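Local coordinates for putative aldolase (Bacteroides vulgatus ATCC 8482, PDB 3DXI), which is a putative aldolase of unconfirmed function whose chain folds as a TIM barrel of the HMGL-like family, at residues N249-G252 / N253-T256; G227-M231 / E232-T236. One frame throughout, in Å; residues are numbered along the deposited sequence.

In the fold
Eight parallel strands, from strand 4-7 to strand 214-217, close the barrel before either contact begins. Contact 2 comes first along the chain: the loop leaving the last strand turns at Lys-230 into helix 231-241, so residues 227-236 form the start of the helix that follows the eighth strand. Contact 1 covers about two turns near the start of the next helix, 248-265. The two contacts run in series, neither nesting nor crossing, with centres about 13 Å apart. Their helices pack side by side, Leu-251 and Ile-255 resting on Glu-232 and Leu-251 also on Leu-235. Both contacts also touch the second subunit, placing this corner of the barrel at the dimer interface.

Contact 1 of 2, residues N249-G252 / N253-T256; sequences NVLG and NIIT
Four successive i to i+4 backbone bonds join residues 249-252 to 253-256, from Asn-253 N to Asn-249 O through Thr-256 N to Gly-252 O, the shortest being Ile-254 N to Val-250 O at 2.9 Å. These are about two turns near the start of helix 248-265, an alpha-helix packed outside the TIM barrel. Leu-251 and Ile-254 meet at their branch tips, Leu-251 CD1 lying 4.3 Å from Ile-254 CG2. With Ile-254 CG1 anti to its own backbone N (chi1 -168°), CG2 is turned back over the preceding turn and sits 3.1 Å from Leu-251 O; the end of the side chain leads away, and Ile-254 packs on Ala-32 and Met-33 of helix 23-34. Ile-255 is rotated differently: its CG1 lies beside its own N and comes within 3.2 Å of Leu-251 O. Leucine and isoleucine suit these places because they fill the seams toward helices 23-34 and 231-241, and Leu-251 and Ile-255 also meet Leu-271 of the second subunit. Polar residues occupy another side. Asn-249 turns its amide outward, where OD1 accepts from Asn-298 N of the second subunit. Asn-253, exposed, folds its amide back over the preceding turn; its ND2 stands 3.2 Å from Asn-249 O, at an angle too poor for a hydrogen bond.

Contact 2 of 2, residues G227-M231 / E232-T236; sequences GNLKM and ELLLT
Lys-230 and Glu-232 cross at the start of the helix, the carboxylate carbon Glu-232 CD lying 3.7 Å from Lys-230 CB. Glu-232 OE2 sits beside the aliphatic stem of the lysine, 3.7 Å from Lys-230 CD, yet the charged ends stay apart, with Lys-230 NZ 5.6 Å from OE2. Any attraction between them is therefore probably weak; lysine suits this partly exposed place through its long apolar stem. Glu-232 CG stands between its backbone N and carbonyl carbon (chi1 60°), and a bend at chi2 brings the carboxylate back toward the first residues of the helix. On another side, selenomethionine Met-231 sends SE to Leu-234 CD2 and Leu-235 CG, 4.1 Å from each. Its CG is anti to the backbone N, and bends further out curl the unbranched, apolar chain against the two leucines, which suits a buried place between them and the first strand. Leu-229 adds an apolar contact, its CD2 4.2 Å from Leu-234 CB.

These contacts sit where the loop after the eighth strand of the TIM barrel enters helix 231-241. Lys-230 is at the N-cap position, and its carbonyl O takes the first i to i+4 bond of the helix, from Leu-234 N, and a weak one from Leu-233 N. The next bond, Leu-235 N to Met-231 O, is nearly straight at 176°.

Farther out, Glu-232 OE1 accepts from Thr-220 N, a partner for a buried acidic group that also ties the helix start to the loop beyond the strand. Met-231 reaches Ile-5 and Asp-7 of the first strand, while Leu-229 and Leu-233, apolar as their burial requires, rest on Leu-201 of helix 200-209. One turn on, Glu-232 O receives Thr-236 N and Thr-236 OG1 from opposite faces of its carbonyl plane, the hydroxyl at 2.9 Å.

Contact 1 of 2, residues N249-G252 / N253-T256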
# COMPACT_ATOMS: atom_id res chain seq x y z
N ASN A 249 -6.24 -6.34 -20.26
CA ASN A 249 -5.35 -6.05 -21.38
C ASN A 249 -5.30 -4.54 -21.52
O ASN A 249 -4.22 -3.95 -21.62
CB ASN A 249 -5.86 -6.71 -22.67
CG ASN A 249 -5.60 -8.21 -22.70
OD1 ASN A 249 -5.24 -8.81 -21.69
ND2 ASN A 249 -5.78 -8.82 -23.87
N VAL A 250 -6.48 -3.91 -21.50
CA VAL A 250 -6.58 -2.45 -21.60
C VAL A 250 -5.94 -1.80 -20.37
O VAL A 250 -5.23 -0.81 -20.48
CB VAL A 250 -8.06 -2.00 -21.69
CG1 VAL A 250 -8.16 -0.48 -21.52
CG2 VAL A 250 -8.66 -2.41 -23.04
N LEU A 251 -6.20 -2.36 -19.19
CA LEU A 251 -5.64 -1.82 -17.96
C LEU A 251 -4.11 -1.80 -18.04
O LEU A 251 -3.47 -0.80 -17.72
CB LEU A 251 -6.10 -2.65 -16.75
CG LEU A 251 -5.81 -2.11 -15.35
CD1 LEU A 251 -6.29 -0.67 -15.22
CD2 LEU A 251 -6.50 -3.00 -14.32
N GLY A 252 -3.52 -2.91 -18.49
CA GLY A 252 -2.07 -2.97 -18.61
C GLY A 252 -1.55 -1.97 -19.63
O GLY A 252 -0.51 -1.35 -19.43
N ASN A 253 -2.28 -1.80 -20.74
CA ASN A 253 -1.85 -0.87 -21.77
C ASN A 253 -1.92 0.59 -21.31
O ASN A 253 -1.04 1.38 -21.64
CB ASN A 253 -2.67 -1.03 -23.05
CG ASN A 253 -2.42 -2.37 -23.73
OD1 ASN A 253 -1.36 -2.98 -23.57
ND2 ASN A 253 -3.40 -2.84 -24.50
N ILE A 254 -2.95 0.94 -20.56
CA ILE A 254 -3.07 2.32 -20.11
C ILE A 254 -2.02 2.61 -19.04
O ILE A 254 -1.56 3.75 -18.91
CB ILE A 254 -4.51 2.65 -19.60
CG1 ILE A 254 -4.66 4.16 -19.44
CG2 ILE A 254 -4.80 1.94 -18.29
CD1 ILE A 254 -4.41 4.95 -20.72
N ILE A 255 -1.63 1.59 -18.28
CA ILE A 255 -0.59 1.76 -17.27
C ILE A 255 0.70 2.07 -18.02
O ILE A 255 1.45 2.98 -17.65
CB ILE A 255 -0.38 0.48 -16.44
CG1 ILE A 255 -1.54 0.31 -15.44
CG2 ILE A 255 0.97 0.53 -15.72
CD1 ILE A 255 -1.50 -0.99 -14.67
N THR A 256 0.96 1.31 -19.08
CA THR A 256 2.16 1.50 -19.90
C THR A 256 2.20 2.91 -20.49
O THR A 256 3.27 3.51 -20.58
CB THR A 256 2.23 0.47 -21.04
OG1 THR A 256 2.39 -0.84 -20.49
CG2 THR A 256 3.41 0.77 -21.96

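Contact 2 of 2, residues G227-M231 / E232-T236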
# COMPACT_ATOMS: atom_id res chain seq x y z
N GLY A 227 0.59 10.54 -3.80
CA GLY A 227 -0.41 10.17 -4.79
C GLY A 227 -1.74 9.66 -4.26
O GLY A 227 -2.04 9.77 -3.08
N ASN A 228 -2.52 9.09 -5.17
CA ASN A 228 -3.85 8.56 -4.86
C ASN A 228 -3.92 7.04 -4.90
O ASN A 228 -2.92 6.36 -5.12
CB ASN A 228 -4.87 9.11 -5.86
CG ASN A 228 -4.88 10.62 -5.93
OD1 ASN A 228 -4.50 11.21 -6.94
ND2 ASN A 228 -5.31 11.25 -4.85
N LEU A 229 -5.11 6.51 -4.66
CA LEU A 229 -5.32 5.08 -4.73
C LEU A 229 -5.08 4.72 -6.19
O LEU A 229 -5.54 5.43 -7.08
CB LEU A 229 -6.76 4.74 -4.35
CG LEU A 229 -7.32 3.37 -4.78
CD1 LEU A 229 -6.49 2.25 -4.18
CD2 LEU A 229 -8.76 3.27 -4.32
N LYS A 230 -4.34 3.64 -6.44
CA LYS A 230 -4.06 3.21 -7.81
C LYS A 230 -5.30 2.53 -8.38
O LYS A 230 -5.76 1.51 -7.86
CB LYS A 230 -2.86 2.26 -7.83
CG LYS A 230 -1.57 2.93 -7.39
CD LYS A 230 -0.33 2.09 -7.66
CE LYS A 230 -0.15 0.99 -6.64
NZ LYS A 230 1.29 0.87 -6.30
N MSE A 231 -5.85 3.12 -9.44
CA MSE A 231 -7.05 2.59 -10.07
C MSE A 231 -6.88 1.11 -10.41
O MSE A 231 -7.79 0.31 -10.19
CB MSE A 231 -7.39 3.39 -11.33
CG MSE A 231 -8.62 2.88 -12.08
SE MSE A 231 -10.25 2.97 -11.03
CE MSE A 231 -10.74 4.81 -11.43
N GLU A 232 -5.71 0.74 -10.94
CA GLU A 232 -5.46 -0.65 -11.30
C GLU A 232 -5.54 -1.57 -10.08
O GLU A 232 -5.93 -2.73 -10.21
CB GLU A 232 -4.08 -0.80 -11.96
CG GLU A 232 -2.90 -0.36 -11.09
CD GLU A 232 -2.51 1.07 -11.34
OE1 GLU A 232 -3.40 1.89 -11.68
OE2 GLU A 232 -1.31 1.39 -11.19
N LEU A 233 -5.17 -1.06 -8.91
CA LEU A 233 -5.23 -1.88 -7.69
C LEU A 233 -6.69 -2.06 -7.28
O LEU A 233 -7.09 -3.15 -6.86
CB LEU A 233 -4.45 -1.23 -6.55
CG LEU A 233 -4.42 -2.02 -5.24
CD1 LEU A 233 -3.94 -3.44 -5.50
CD2 LEU A 233 -3.49 -1.33 -4.25
N LEU A 234 -7.47 -1.00 -7.40
CA LEU A 234 -8.89 -1.05 -7.05
C LEU A 234 -9.61 -2.07 -7.93
O LEU A 234 -10.29 -2.96 -7.43
CB LEU A 234 -9.54 0.32 -7.23
CG LEU A 234 -11.05 0.45 -7.04
CD1 LEU A 234 -11.45 0.00 -5.63
CD2 LEU A 234 -11.46 1.90 -7.28
N LEU A 235 -9.44 -1.94 -9.25
CA LEU A 235 -10.09 -2.83 -10.21
C LEU A 235 -9.65 -4.28 -10.04
O LEU A 235 -10.47 -5.19 -10.16
CB LEU A 235 -9.81 -2.38 -11.65
CG LEU A 235 -10.36 -1.00 -12.03
CD1 LEU A 235 -10.07 -0.74 -13.50
CD2 LEU A 235 -11.86 -0.94 -11.77
N THR A 236 -8.37 -4.50 -9.79
CA THR A 236 -7.90 -5.87 -9.60
C THR A 236 -8.59 -6.49 -8.39
O THR A 236 -9.09 -7.61 -8.47
CB THR A 236 -6.37 -5.92 -9.39
OG1 THR A 236 -5.72 -5.56 -10.62
CG2 THR A 236 -5.93 -7.32 -9.00